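Extracellular ligand-binding receptor (Rhodopseudomonas palustris, PDB 4F06) probably serves as the solute-binding component of an ABC transporter, capturing p-hydroxybenzoate and perhaps related lignin-derived aromatic acids for uptake. Local coordinates at residues Phe201-Ala204 against Gly205-Leu209; Leu227-Gly231 against Asp232-Glu236; Pro237-Pro240 against Asn241-Glu244. One frame throughout, in Å; residues are numbered along the deposited sequence.

Contact 1: Phe201-Ala204 against Gly205-Leu209; sequences FLPA and GPPTL. With PHB (p-hydroxybenzoic acid), chain B.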
ATOM      1  N   PHE A 201      11.212   4.884  -4.189  1.00  6.75           N
ATOM      2  CA  PHE A 201       9.773   4.833  -4.030  1.00  6.26           C
ATOM      3  C   PHE A 201       9.144   5.996  -4.807  1.00  6.10           C
ATOM      4  O   PHE A 201       9.634   7.139  -4.688  1.00  7.07           O
ATOM      5  CB  PHE A 201       9.342   5.031  -2.556  1.00  7.06           C
ATOM      6  CG  PHE A 201       7.884   5.425  -2.431  1.00  6.62           C
ATOM      7  CD1 PHE A 201       6.838   4.495  -2.579  1.00  7.33           C
ATOM      8  CD2 PHE A 201       7.548   6.779  -2.225  1.00  7.53           C
ATOM      9  CE1 PHE A 201       5.519   4.870  -2.545  1.00  7.17           C
ATOM     10  CE2 PHE A 201       6.207   7.158  -2.184  1.00  8.43           C
ATOM     11  CZ  PHE A 201       5.191   6.221  -2.343  1.00  7.40           C
ATOM     12  N   LEU A 202       8.086   5.693  -5.562  1.00  6.21           N
ATOM     13  CA  LEU A 202       7.146   6.696  -6.060  1.00  6.66           C
ATOM     14  C   LEU A 202       5.781   6.026  -5.880  1.00  6.79           C
ATOM     15  O   LEU A 202       5.684   4.800  -5.858  1.00  6.74           O
ATOM     16  CB  LEU A 202       7.375   7.032  -7.543  1.00  7.48           C
ATOM     17  CG  LEU A 202       8.816   7.323  -7.990  1.00  7.01           C
ATOM     18  CD1 LEU A 202       9.557   6.052  -8.379  1.00  8.28           C
ATOM     19  CD2 LEU A 202       8.784   8.275  -9.163  1.00  8.74           C
ATOM     20  N   PRO A 203       4.679   6.783  -5.808  1.00  6.34           N
ATOM     21  CA  PRO A 203       3.350   6.152  -5.664  1.00  6.32           C
ATOM     22  C   PRO A 203       3.049   5.345  -6.924  1.00  6.23           C
ATOM     23  O   PRO A 203       3.323   5.776  -8.074  1.00  7.29           O
ATOM     24  CB  PRO A 203       2.394   7.355  -5.542  1.00  7.56           C
ATOM     25  CG  PRO A 203       3.159   8.505  -6.162  1.00  7.56           C
ATOM     26  CD  PRO A 203       4.625   8.255  -5.816  1.00  7.08           C
ATOM     27  N   ALA A 204       2.491   4.153  -6.717  1.00  5.69           N
ATOM     28  CA  ALA A 204       2.193   3.273  -7.862  1.00  6.87           C
ATOM     29  C   ALA A 204       1.245   3.968  -8.815  1.00  6.95           C
ATOM     30  O   ALA A 204       0.253   4.586  -8.435  1.00  7.24           O
ATOM     31  CB  ALA A 204       1.601   1.999  -7.349  1.00  7.62           C
ATOM     32  N   GLY A 205       1.575   3.905 -10.105  1.00  7.24           N
ATOM     33  CA  GLY A 205       0.847   4.615 -11.157  1.00  9.35           C
ATOM     34  C   GLY A 205       1.816   5.151 -12.175  1.00  8.21           C
ATOM     35  O   GLY A 205       2.943   4.650 -12.300  1.00  8.86           O
ATOM     36  N   PRO A 206       1.410   6.205 -12.897  1.00  8.62           N
ATOM     37  CA  PRO A 206       2.305   6.745 -13.938  1.00 10.19           C
ATOM     38  C   PRO A 206       3.730   7.090 -13.462  1.00  9.39           C
ATOM     39  O   PRO A 206       4.699   6.831 -14.201  1.00 10.72           O
ATOM     40  CB  PRO A 206       1.567   7.995 -14.420  1.00 12.03           C
ATOM     41  CG  PRO A 206       0.116   7.578 -14.272  1.00 11.78           C
ATOM     42  CD  PRO A 206       0.065   6.825 -12.954  1.00 10.33           C
ATOM     43  N   PRO A 207       3.912   7.595 -12.215  1.00  8.04           N
ATOM     44  CA  PRO A 207       5.291   7.940 -11.835  1.00  8.68           C
ATOM     45  C   PRO A 207       6.211   6.717 -11.803  1.00  7.59           C
ATOM     46  O   PRO A 207       7.371   6.794 -12.247  1.00  8.05           O
ATOM     47  CB  PRO A 207       5.129   8.508 -10.411  1.00  9.67           C
ATOM     48  CG  PRO A 207       3.732   9.112 -10.455  1.00  9.90           C
ATOM     49  CD  PRO A 207       2.939   8.061 -11.197  1.00 10.01           C
ATOM     50  N   THR A 208       5.718   5.582 -11.277  1.00  8.00           N
ATOM     51  CA  THR A 208       6.551   4.387 -11.223  1.00  8.09           C
ATOM     52  C   THR A 208       6.855   3.833 -12.604  1.00  7.98           C
ATOM     53  O   THR A 208       7.976   3.356 -12.858  1.00  8.21           O
ATOM     54  CB  THR A 208       5.931   3.347 -10.277  1.00  6.86           C
ATOM     55  OG1 THR A 208       4.560   3.083 -10.618  1.00  9.10           O
ATOM     56  CG2 THR A 208       5.939   3.839  -8.822  1.00  8.57           C
ATOM     57  N   LEU A 209       5.872   3.862 -13.489  1.00  8.96           N
ATOM     58  CA  LEU A 209       6.119   3.385 -14.834  1.00  9.38           C
ATOM     59  C   LEU A 209       7.204   4.248 -15.516  1.00  9.45           C
ATOM     60  O   LEU A 209       8.122   3.746 -16.186  1.00  9.81           O
ATOM     61  CB  LEU A 209       4.823   3.413 -15.652  1.00 11.63           C
ATOM     62  CG  LEU A 209       4.982   2.739 -17.046  1.00 13.51           C
ATOM     63  CD1 LEU A 209       5.325   1.259 -16.906  1.00 17.72           C
ATOM     64  CD2 LEU A 209       3.700   2.834 -17.842  1.00 20.02           C
TER
HETATM   65  C1' PHB B 401       0.719   7.322  -0.152  1.00  5.03           C
HETATM   66  O1' PHB B 401       0.811   7.092   1.062  1.00  5.40           O
HETATM   67  O2' PHB B 401       0.447   8.482  -0.616  1.00  5.57           O
HETATM   68  C1  PHB B 401       0.999   6.198  -1.099  1.00  5.47           C
HETATM   69  C2  PHB B 401       1.824   5.127  -0.704  1.00  5.23           C
HETATM   70  C3  PHB B 401       2.125   4.119  -1.588  1.00  5.87           C
HETATM   71  C4  PHB B 401       1.654   4.162  -2.883  1.00  5.78           C
HETATM   72  C5  PHB B 401       0.852   5.207  -3.292  1.00  6.07           C
HETATM   73  C6  PHB B 401       0.527   6.239  -2.420  1.00  6.13           C
HETATM   74  O4  PHB B 401       1.962   3.224  -3.800  1.00  6.32           O

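Contact 2: Leu227-Gly231 against Asp232-Glu236; sequences LMSTG and DVVTE. With PHB (p-hydroxybenzoic acid), chain B.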
ATOM      1  N   LEU A 227      18.486  -2.093  -9.171  1.00 11.12           N
ATOM      2  CA  LEU A 227      17.353  -1.373  -8.615  1.00  9.63           C
ATOM      3  C   LEU A 227      16.718  -2.155  -7.491  1.00 10.30           C
ATOM      4  O   LEU A 227      16.290  -3.327  -7.679  1.00 12.82           O
ATOM      5  CB  LEU A 227      16.325  -1.113  -9.701  1.00 11.34           C
ATOM      6  CG  LEU A 227      15.076  -0.317  -9.287  1.00 11.73           C
ATOM      7  CD1 LEU A 227      15.482   1.047  -8.788  1.00 13.08           C
ATOM      8  CD2 LEU A 227      14.090  -0.134 -10.447  1.00 14.10           C
HETATM    9  N   MSE A 228      16.647  -1.503  -6.322  1.00  9.21           N
HETATM   10  CA  MSE A 228      15.862  -1.995  -5.180  1.00 10.76           C
HETATM   11  C   MSE A 228      14.728  -0.981  -5.001  1.00  9.74           C
HETATM   12  O   MSE A 228      14.930   0.250  -5.019  1.00 12.13           O
HETATM   13  CB  MSE A 228      16.709  -2.056  -3.905  1.00 12.05           C
HETATM   14  CG  MSE A 228      15.938  -2.433  -2.607  1.00 12.92           C
HETATM   15 SE   MSE A 228      15.148  -4.230  -2.680  0.75 14.91          SE
HETATM   16  CE  MSE A 228      16.706  -5.053  -2.625  1.00 14.24           C
ATOM     17  N   SER A 229      13.534  -1.490  -4.858  1.00  9.74           N
ATOM     18  CA  SER A 229      12.395  -0.617  -4.683  1.00  8.51           C
ATOM     19  C   SER A 229      11.489  -1.192  -3.630  1.00  7.44           C
ATOM     20  O   SER A 229      11.613  -2.360  -3.272  1.00  8.34           O
ATOM     21  CB  SER A 229      11.639  -0.448  -6.000  1.00  9.97           C
ATOM     22  OG  SER A 229      11.061  -1.652  -6.435  1.00 13.39           O
ATOM     23  N   THR A 230      10.527  -0.409  -3.138  1.00  8.20           N
ATOM     24  CA  THR A 230       9.371  -1.017  -2.513  1.00  7.81           C
ATOM     25  C   THR A 230       8.477  -1.504  -3.672  1.00  7.19           C
ATOM     26  O   THR A 230       8.577  -1.085  -4.848  1.00  8.15           O
ATOM     27  CB  THR A 230       8.663  -0.061  -1.580  1.00  8.37           C
ATOM     28  OG1 THR A 230       8.259   1.103  -2.326  1.00  9.21           O
ATOM     29  CG2 THR A 230       9.559   0.356  -0.422  1.00 10.33           C
ATOM     30  N   GLY A 231       7.554  -2.377  -3.321  1.00  6.16           N
ATOM     31  CA  GLY A 231       6.685  -3.004  -4.342  1.00  6.89           C
ATOM     32  C   GLY A 231       5.752  -2.030  -5.037  1.00  6.15           C
ATOM     33  O   GLY A 231       5.206  -2.356  -6.087  1.00  7.06           O
ATOM     34  N   ASP A 232       5.605  -0.816  -4.508  1.00  7.06           N
ATOM     35  CA  ASP A 232       4.860   0.246  -5.190  1.00  6.24           C
ATOM     36  C   ASP A 232       5.359   0.456  -6.603  1.00  6.67           C
ATOM     37  O   ASP A 232       4.599   0.908  -7.462  1.00  7.19           O
ATOM     38  CB  ASP A 232       5.049   1.540  -4.397  1.00  7.04           C
ATOM     39  CG  ASP A 232       4.672   1.332  -2.952  1.00  6.54           C
ATOM     40  OD1 ASP A 232       3.478   1.366  -2.627  1.00  7.13           O
ATOM     41  OD2 ASP A 232       5.594   1.049  -2.150  1.00  7.18           O
ATOM     42  N   VAL A 233       6.640   0.188  -6.824  1.00  6.21           N
ATOM     43  CA  VAL A 233       7.286   0.564  -8.082  1.00  7.11           C
ATOM     44  C   VAL A 233       7.103  -0.488  -9.178  1.00  6.94           C
ATOM     45  O   VAL A 233       7.348  -0.190 -10.349  1.00  8.57           O
ATOM     46  CB  VAL A 233       8.764   0.902  -7.780  1.00  7.60           C
ATOM     47  CG1 VAL A 233       9.520   1.284  -9.052  1.00 11.01           C
ATOM     48  CG2 VAL A 233       8.866   2.009  -6.720  1.00  9.42           C
ATOM     49  N   VAL A 234       6.643  -1.699  -8.812  1.00  7.16           N
ATOM     50  CA  VAL A 234       6.535  -2.816  -9.742  1.00  7.47           C
ATOM     51  C   VAL A 234       5.205  -3.536  -9.576  1.00  7.30           C
ATOM     52  O   VAL A 234       5.109  -4.743  -9.666  1.00  8.74           O
ATOM     53  CB  VAL A 234       7.718  -3.779  -9.642  1.00  9.08           C
ATOM     54  CG1 VAL A 234       8.981  -3.145 -10.222  1.00 12.09           C
ATOM     55  CG2 VAL A 234       7.942  -4.213  -8.199  1.00  8.67           C
ATOM     56  N   THR A 235       4.129  -2.785  -9.414  1.00  7.26           N
ATOM     57  CA  THR A 235       2.813  -3.407  -9.299  1.00  7.97           C
ATOM     58  C   THR A 235       2.487  -4.250 -10.517  1.00  7.67           C
ATOM     59  O   THR A 235       2.832  -3.926 -11.661  1.00  8.47           O
ATOM     60  CB  THR A 235       1.683  -2.441  -8.975  1.00  9.67           C
ATOM     61  OG1 THR A 235       1.542  -1.492 -10.017  1.00 11.01           O
ATOM     62  CG2 THR A 235       1.946  -1.734  -7.637  1.00 10.59           C
ATOM     63  N   GLU A 236       1.805  -5.379 -10.270  1.00  8.01           N
ATOM     64  CA  GLU A 236       1.635  -6.403 -11.284  1.00  8.55           C
ATOM     65  C   GLU A 236       1.043  -5.887 -12.592  1.00  7.91           C
ATOM     66  O   GLU A 236       1.500  -6.306 -13.660  1.00  8.72           O
ATOM     67  CB  GLU A 236       0.884  -7.615 -10.712  1.00 10.74           C
ATOM     68  CG  GLU A 236       1.764  -8.472  -9.803  1.00 15.64           C
ATOM     69  CD  GLU A 236       1.789  -7.999  -8.356  1.00 15.39           C
ATOM     70  OE1 GLU A 236       1.241  -6.891  -7.995  1.00 16.33           O
ATOM     71  OE2 GLU A 236       2.375  -8.740  -7.552  1.00 10.77           O
TER
HETATM   72  C1' PHB B 401       0.719   7.322  -0.152  1.00  5.03           C
HETATM   73  O1' PHB B 401       0.811   7.092   1.062  1.00  5.40           O
HETATM   74  O2' PHB B 401       0.447   8.482  -0.616  1.00  5.57           O
HETATM   75  C1  PHB B 401       0.999   6.198  -1.099  1.00  5.47           C
HETATM   76  C2  PHB B 401       1.824   5.127  -0.704  1.00  5.23           C
HETATM   77  C3  PHB B 401       2.125   4.119  -1.588  1.00  5.87           C
HETATM   78  C4  PHB B 401       1.654   4.162  -2.883  1.00  5.78           C
HETATM   79  C5  PHB B 401       0.852   5.207  -3.292  1.00  6.07           C
HETATM   80  C6  PHB B 401       0.527   6.239  -2.420  1.00  6.13           C
HETATM   81  O4  PHB B 401       1.962   3.224  -3.800  1.00  6.32           O

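Contact 3: Pro237-Pro240 against Asn241-Glu244; sequences PDLP and NIGE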
ATOM      1  N   PRO A 237      -0.016  -5.039 -12.539  1.00  8.30           N
ATOM      2  CA  PRO A 237      -0.589  -4.631 -13.844  1.00  9.75           C
ATOM      3  C   PRO A 237       0.341  -3.819 -14.714  1.00  9.05           C
ATOM      4  O   PRO A 237       0.115  -3.742 -15.923  1.00 10.80           O
ATOM      5  CB  PRO A 237      -1.821  -3.816 -13.442  1.00 11.58           C
ATOM      6  CG  PRO A 237      -2.174  -4.418 -12.084  1.00 13.30           C
ATOM      7  CD  PRO A 237      -0.850  -4.623 -11.409  1.00 11.49           C
ATOM      8  N   ASP A 238       1.407  -3.265 -14.148  1.00  8.48           N
ATOM      9  CA  ASP A 238       2.395  -2.555 -14.988  1.00  9.47           C
ATOM     10  C   ASP A 238       3.536  -3.431 -15.431  1.00  8.62           C
ATOM     11  O   ASP A 238       4.305  -3.003 -16.284  1.00  8.30           O
ATOM     12  CB  ASP A 238       2.879  -1.272 -14.337  1.00 11.34           C
ATOM     13  CG  ASP A 238       2.060  -0.046 -14.764  1.00 13.38           C
ATOM     14  OD1 ASP A 238       1.403  -0.055 -15.843  1.00 15.31           O
ATOM     15  OD2 ASP A 238       2.117   0.970 -14.054  1.00 15.50           O
ATOM     16  N   LEU A 239       3.652  -4.659 -14.921  1.00  8.33           N
ATOM     17  CA  LEU A 239       4.781  -5.517 -15.351  1.00  8.46           C
ATOM     18  C   LEU A 239       4.767  -5.714 -16.883  1.00  8.99           C
ATOM     19  O   LEU A 239       5.816  -5.592 -17.500  1.00 10.89           O
ATOM     20  CB  LEU A 239       4.819  -6.841 -14.583  1.00  8.62           C
ATOM     21  CG  LEU A 239       5.186  -6.674 -13.087  1.00  8.49           C
ATOM     22  CD1 LEU A 239       5.173  -8.056 -12.444  1.00 11.28           C
ATOM     23  CD2 LEU A 239       6.545  -6.009 -12.883  1.00 10.99           C
ATOM     24  N   PRO A 240       3.602  -5.976 -17.512  1.00  8.78           N
ATOM     25  CA  PRO A 240       3.636  -6.143 -18.980  1.00 10.15           C
ATOM     26  C   PRO A 240       3.975  -4.861 -19.717  1.00 10.60           C
ATOM     27  O   PRO A 240       4.406  -4.909 -20.889  1.00 13.54           O
ATOM     28  CB  PRO A 240       2.199  -6.552 -19.333  1.00 11.04           C
ATOM     29  CG  PRO A 240       1.618  -7.102 -18.084  1.00 13.68           C
ATOM     30  CD  PRO A 240       2.298  -6.361 -16.943  1.00 10.25           C
ATOM     31  N   ASN A 241       3.758  -3.711 -19.062  1.00  9.85           N
ATOM     32  CA  ASN A 241       4.100  -2.421 -19.682  1.00 11.11           C
ATOM     33  C   ASN A 241       5.555  -2.097 -19.612  1.00 12.28           C
ATOM     34  O   ASN A 241       6.045  -1.365 -20.450  1.00 16.57           O
ATOM     35  CB  ASN A 241       3.248  -1.305 -19.053  1.00 12.27           C
ATOM     36  CG  ASN A 241       1.784  -1.498 -19.343  1.00 10.84           C
ATOM     37  OD1 ASN A 241       1.440  -1.973 -20.440  1.00 14.30           O
ATOM     38  ND2 ASN A 241       0.918  -1.132 -18.429  1.00 13.33           N
ATOM     39  N   ILE A 242       6.242  -2.637 -18.614  1.00  9.97           N
ATOM     40  CA  ILE A 242       7.681  -2.567 -18.596  1.00 11.29           C
ATOM     41  C   ILE A 242       8.231  -3.623 -19.586  1.00 12.52           C
ATOM     42  O   ILE A 242       9.155  -3.358 -20.371  1.00 15.45           O
ATOM     43  CB  ILE A 242       8.235  -2.817 -17.181  1.00 11.15           C
ATOM     44  CG1 ILE A 242       7.729  -1.748 -16.230  1.00 13.39           C
ATOM     45  CG2 ILE A 242       9.771  -2.874 -17.165  1.00 14.02           C
ATOM     46  CD1 ILE A 242       7.817  -2.189 -14.780  1.00 18.04           C
ATOM     47  N   GLY A 243       7.618  -4.808 -19.551  1.00 11.80           N
ATOM     48  CA  GLY A 243       7.988  -5.943 -20.381  1.00 11.73           C
ATOM     49  C   GLY A 243       9.189  -6.673 -19.840  1.00 10.30           C
ATOM     50  O   GLY A 243       9.620  -6.476 -18.696  1.00 11.41           O
ATOM     51  N   GLU A 244       9.727  -7.564 -20.660  1.00 12.61           N
ATOM     52  CA  GLU A 244      10.828  -8.422 -20.226  1.00 12.13           C
ATOM     53  C   GLU A 244      12.097  -7.658 -19.860  1.00 10.70           C
ATOM     54  O   GLU A 244      12.956  -8.166 -19.158  1.00 12.09           O
ATOM     55  CB  GLU A 244      11.153  -9.470 -21.298  1.00 14.08           C
ATOM     56  CG  GLU A 244      10.060 -10.506 -21.463  1.00 18.07           C
ATOM     57  CD  GLU A 244      10.352 -11.409 -22.627  1.00 28.41           C
ATOM     58  OE1 GLU A 244      11.340 -11.143 -23.356  1.00 32.71           O
ATOM     59  OE2 GLU A 244       9.593 -12.377 -22.809  1.00 36.55           O
TER
HETATM   60  O   HOH W   1       8.486  -6.222 -16.206  1.00 26.34           O

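Contact 1: Phe201-Ala204 against Gly205-Leu209
Leu-202 lies against the first turn of helix 206-217, where it meets Pro-207 and Thr-208. Its CB is 3.7 Å from Thr-208 CG2, while its CD2 branch slants across the proline and comes within 3.9 Å of Pro-207 CB. The carbonyl groups of the loop also press on the threonine methyl, Thr-208 CG2, which Leu-202 O approaches to 3.1 Å and Pro-203 O to 3.3 Å. Thr-208 can offer that methyl because OG1 takes the place between the backbone N and the carbonyl carbon (chi1 53°), leaving CG2 to face the loop. The hydroxyl, Thr-208 OG1, turns back instead and donates to Gly-205 O over 2.8 Å, in the carbonyl plane and on a lone pair. Leu-209 N also donates to Gly-205 O, and Thr-208 N does so weakly, tying the first turn to its N-cap residue. Gly-205 itself has a positive phi. On the ligand side, Ala-204 N points its hydrogen almost straight at O4 of p-hydroxybenzoic acid (3.1 Å, 176°), Pro-203 CB rests 3.5 Å from C5 of the ligand, and the Phe-201 ring presents its edge to the ligand ring. A loop running from the end of a strand into a helix N-terminus, offering a backbone N-H to the solute, is consistent with the strand-end loops that line the cleft in periplasmic binding proteins.

Contact 2: Leu227-Gly231 against Asp232-Glu236
Thr-230 and Asp-232 meet through their polar ends, the hydroxyl of the threonine reaching the carboxylate two residues on. Thr-230 OG1 donates over 2.7 Å to Asp-232 OD2, which accepts through its anti lone pair, the one turned away from the other oxygen. With CG anti to its own carbonyl carbon (chi1 -54°), Asp-232 holds the carboxylate between this hydroxyl and the ligand. The second oxygen, OD1, receives the phenolic hydroxyl of p-hydroxybenzoic acid, the O4 to OD1 distance being 2.7 Å, and is also hydrogen-bonded to Tyr-253 OH.

The backbone is satisfied just as locally. Thr-230 O takes two donors from opposite faces of its carbonyl plane: Ser-229 OG at 3.0 Å, and Val-233 N at 3.0 Å with a nearly straight N-H (169°). One residue later Val-234 N repeats the three-residue reach to Gly-231 O, over 3.1 Å, again from well above the carbonyl plane. Together the two backbone bonds wind the chain into a 3-10 turn directly after strand 226-230. Beside them Ser-229 CB lies against Val-233 CB at 3.6 Å.

Both carboxylate oxygens of this buried aspartate therefore have protein partners, and OD1 also accepts the ligand's hydroxyl. Thr-230, with Tyr-253, would help to set the rotation of the carboxylate. The chemistry is consistent with recognition of the para hydroxyl, which donates to Asp-232 while accepting from Ala-204 N.

Contact 3: Pro237-Pro240 against Asn241-Glu244
Asp-238 lies across the side chain of Asn-241, their carboxylate and amide planes turned 61° from each other. Despite that twist the contact is well directed. Asn-241 ND2 reaches Asp-238 OD1 at 2.8 Å with an N-H angle of 166°, and the acceptor sits in the plane of the amide, while the donor meets the oxygen nearly along its C-O direction. The torsion of Asn-241, CG anti to its carbonyl carbon (chi1 -64°), sends the amide back toward the residue three places earlier.

Alongside this side-chain bond runs the backbone of the short helix 239-242. Asp-238 O accepts Ile-242 N at 3.1 Å and, weakly, Asn-241 N, while CG1 of Ile-242 rests 3.6 Å from Asp-238 O. One step on, Leu-239 O takes a shorter bond from Gly-243 N at 2.8 Å, and a water donates to Leu-239 O from 3.0 Å. That water also donates to Gly-243 O over 2.7 Å, so it spans the last turn and the chain leaving it. Gly-243 departs from helical angles with a positive phi, a conformation that favours glycine.

The flanks differ: Leu-239 faces strand 351-363, whereas Ile-242 packs on Leu-209, Val-212 and Ile-216 of helix 206-217. Asn-241 O receives Lys-213 NZ of that neighbouring helix. In this partly exposed turn the carboxylate of Asp-238 thus takes a well-aligned N-H from a neutral amide, which would probably delocalise its negative charge only in part.

Contacts 1, 2 and 3 follow one another along the chain and lie on the same side of its centre. The centres of contacts 1 and 2 are about 9 Å apart. Contact 3 has its centre about 12 Å from that of contact 2 and about 13 Å from that of contact 1. Contact 1 starts at the last residue of strand 197-201; contact 2 takes in most of the neighbouring parallel strand 226-230 and the turn after it. Their loops touch where Ala-204 CB approaches Asp-232 O at 3.2 Å, and both reach the same bound solute. Contact 3 lies in the crossover to strand 250-253. Successive beta-alpha units thus place strand-end loops at the ligand.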